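D7 protein (Aedes aegypti, PDB 3DY9) sequesters host biogenic amines and leukotrienes in two separate pockets, modulating blood feeding by female mosquitoes. Local coordinates at residues A[152-157]-A[269-274]. Residues are numbered along the deposited sequence; the frame is centred on the assembly and turned at random. Where two conformers were deposited one is given.
Sequences SYFEFC and VRSQIY
Ser271 OG accepts the amide hydrogen of Tyr153 N at 3.0 Å, with an N-H...O angle of 154°. A chi1 of 81° sets this hydroxyl between its own backbone N and carbonyl carbon, from where it reaches both Tyr153 N and its second partner, the carbonyl O of Glu268. Most of the shared surface lies here, around Ser271, Tyr153 and Ser152: the backbones come together at Ser152 and Gln272, whose CA atoms are 3.8 Å apart, and Ser271 CB lies 4.0 Å from Tyr153 CB. Ser152 is the N-cap of helix 153-161, its OG accepting from Glu155 N at 3.2 Å. The same OG is hydrogen-bonded to Glu268, a noradrenaline-binding residue, so the start of this helix and the last turns of helix 257-271 meet beside the amine pocket of the C-terminal PBP/GOBP-type domain. Contact is thinner toward the aromatic side, where Tyr274 OH approaches the Tyr153 ring at its edge, 3.3 Å from CD1; that hydroxyl is hydrogen-bonded to Glu7 OE2 of helix 6-20. The amide end of Gln272 forms the looser, partly exposed side: the bend at chi2 (-94°) turns it from Ser152, and NE2 is hydrogen-bonded to Lys150 O.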
# COMPACT_ATOMS: atom_id res chain seq x y z
N SER A 152 12.06 2.96 4.68
CA SER A 152 11.00 2.76 5.66
C SER A 152 9.91 3.83 5.50
O SER A 152 10.24 5.04 5.42
CB SER A 152 11.59 2.87 7.06
OG SER A 152 10.56 3.08 8.01
N TYR A 153 8.64 3.44 5.48
CA TYR A 153 7.59 4.46 5.40
C TYR A 153 7.60 5.35 6.66
O TYR A 153 7.36 6.57 6.60
CB TYR A 153 6.21 3.85 5.12
CG TYR A 153 5.34 4.84 4.39
CD1 TYR A 153 5.13 4.72 3.02
CD2 TYR A 153 4.74 5.91 5.08
CE1 TYR A 153 4.34 5.66 2.34
CE2 TYR A 153 3.96 6.85 4.41
CZ TYR A 153 3.76 6.71 3.03
OH TYR A 153 3.00 7.63 2.36
N PHE A 154 7.91 4.73 7.79
CA PHE A 154 7.99 5.47 9.05
C PHE A 154 9.05 6.57 8.94
O PHE A 154 8.82 7.71 9.38
CB PHE A 154 8.33 4.53 10.21
CG PHE A 154 7.17 3.67 10.67
CD1 PHE A 154 6.82 3.64 12.01
CD2 PHE A 154 6.46 2.87 9.77
CE1 PHE A 154 5.75 2.86 12.46
CE2 PHE A 154 5.40 2.07 10.23
CZ PHE A 154 5.06 2.08 11.57
N GLU A 155 10.20 6.22 8.37
CA GLU A 155 11.26 7.20 8.19
C GLU A 155 10.87 8.34 7.26
O GLU A 155 11.20 9.51 7.53
CB GLU A 155 12.54 6.54 7.74
CG GLU A 155 13.13 5.70 8.84
CD GLU A 155 14.53 5.28 8.54
OE1 GLU A 155 14.96 5.41 7.37
OE2 GLU A 155 15.20 4.83 9.48
N PHE A 156 10.18 8.00 6.18
CA PHE A 156 9.64 8.99 5.27
C PHE A 156 8.83 10.04 6.04
O PHE A 156 9.08 11.25 5.91
CB PHE A 156 8.80 8.32 4.16
CG PHE A 156 7.90 9.28 3.45
CD1 PHE A 156 8.42 10.28 2.61
CD2 PHE A 156 6.52 9.25 3.69
CE1 PHE A 156 7.56 11.19 1.97
CE2 PHE A 156 5.68 10.15 3.08
CZ PHE A 156 6.20 11.14 2.22
N CYS A 157 7.89 9.58 6.87
CA CYS A 157 7.05 10.49 7.65
C CYS A 157 7.87 11.26 8.68
O CYS A 157 7.77 12.48 8.76
CB CYS A 157 5.91 9.74 8.33
SG CYS A 157 4.74 8.96 7.16
N VAL A 269 9.44 -2.65 9.67
CA VAL A 269 10.51 -3.39 9.00
C VAL A 269 10.11 -3.74 7.56
O VAL A 269 10.87 -3.50 6.59
CB VAL A 269 10.88 -4.64 9.80
CG1 VAL A 269 11.74 -5.57 8.98
CG2 VAL A 269 11.55 -4.25 11.13
N ARG A 270 8.88 -4.26 7.39
CA ARG A 270 8.39 -4.67 6.06
C ARG A 270 8.10 -3.48 5.14
O ARG A 270 8.13 -3.60 3.91
CB ARG A 270 7.19 -5.60 6.17
CG ARG A 270 7.57 -6.91 6.89
CD ARG A 270 6.42 -7.92 6.94
NE ARG A 270 5.46 -7.52 7.97
CZ ARG A 270 4.30 -6.94 7.71
NH1 ARG A 270 3.92 -6.78 6.45
NH2 ARG A 270 3.49 -6.60 8.70
N SER A 271 7.85 -2.31 5.74
CA SER A 271 7.56 -1.13 4.93
C SER A 271 8.82 -0.64 4.23
O SER A 271 8.74 0.11 3.26
CB SER A 271 6.92 -0.00 5.77
OG SER A 271 7.89 0.73 6.50
N GLN A 272 9.99 -1.10 4.69
CA GLN A 272 11.27 -0.66 4.11
C GLN A 272 11.58 -1.31 2.75
O GLN A 272 12.33 -0.75 1.95
CB GLN A 272 12.41 -0.85 5.12
CG GLN A 272 13.78 -0.32 4.65
CD GLN A 272 14.64 -1.39 3.99
OE1 GLN A 272 14.66 -2.55 4.42
NE2 GLN A 272 15.38 -1.00 2.95
N ILE A 273 10.99 -2.48 2.49
CA ILE A 273 11.12 -3.15 1.20
C ILE A 273 9.76 -3.76 0.89
O ILE A 273 9.38 -4.77 1.52
CB ILE A 273 12.16 -4.28 1.21
CG1 ILE A 273 13.55 -3.73 1.53
CG2 ILE A 273 12.20 -4.99 -0.13
CD1 ILE A 273 14.47 -4.77 2.21
N TYR A 274 9.05 -3.17 -0.06
CA TYR A 274 7.68 -3.60 -0.32
C TYR A 274 7.59 -5.06 -0.72
O TYR A 274 6.61 -5.73 -0.39
CB TYR A 274 6.97 -2.69 -1.33
CG TYR A 274 6.46 -1.39 -0.73
CD1 TYR A 274 6.89 -0.96 0.54
CD2 TYR A 274 5.56 -0.59 -1.44
CE1 TYR A 274 6.43 0.25 1.09
CE2 TYR A 274 5.07 0.62 -0.90
CZ TYR A 274 5.51 1.03 0.36
OH TYR A 274 5.05 2.19 0.90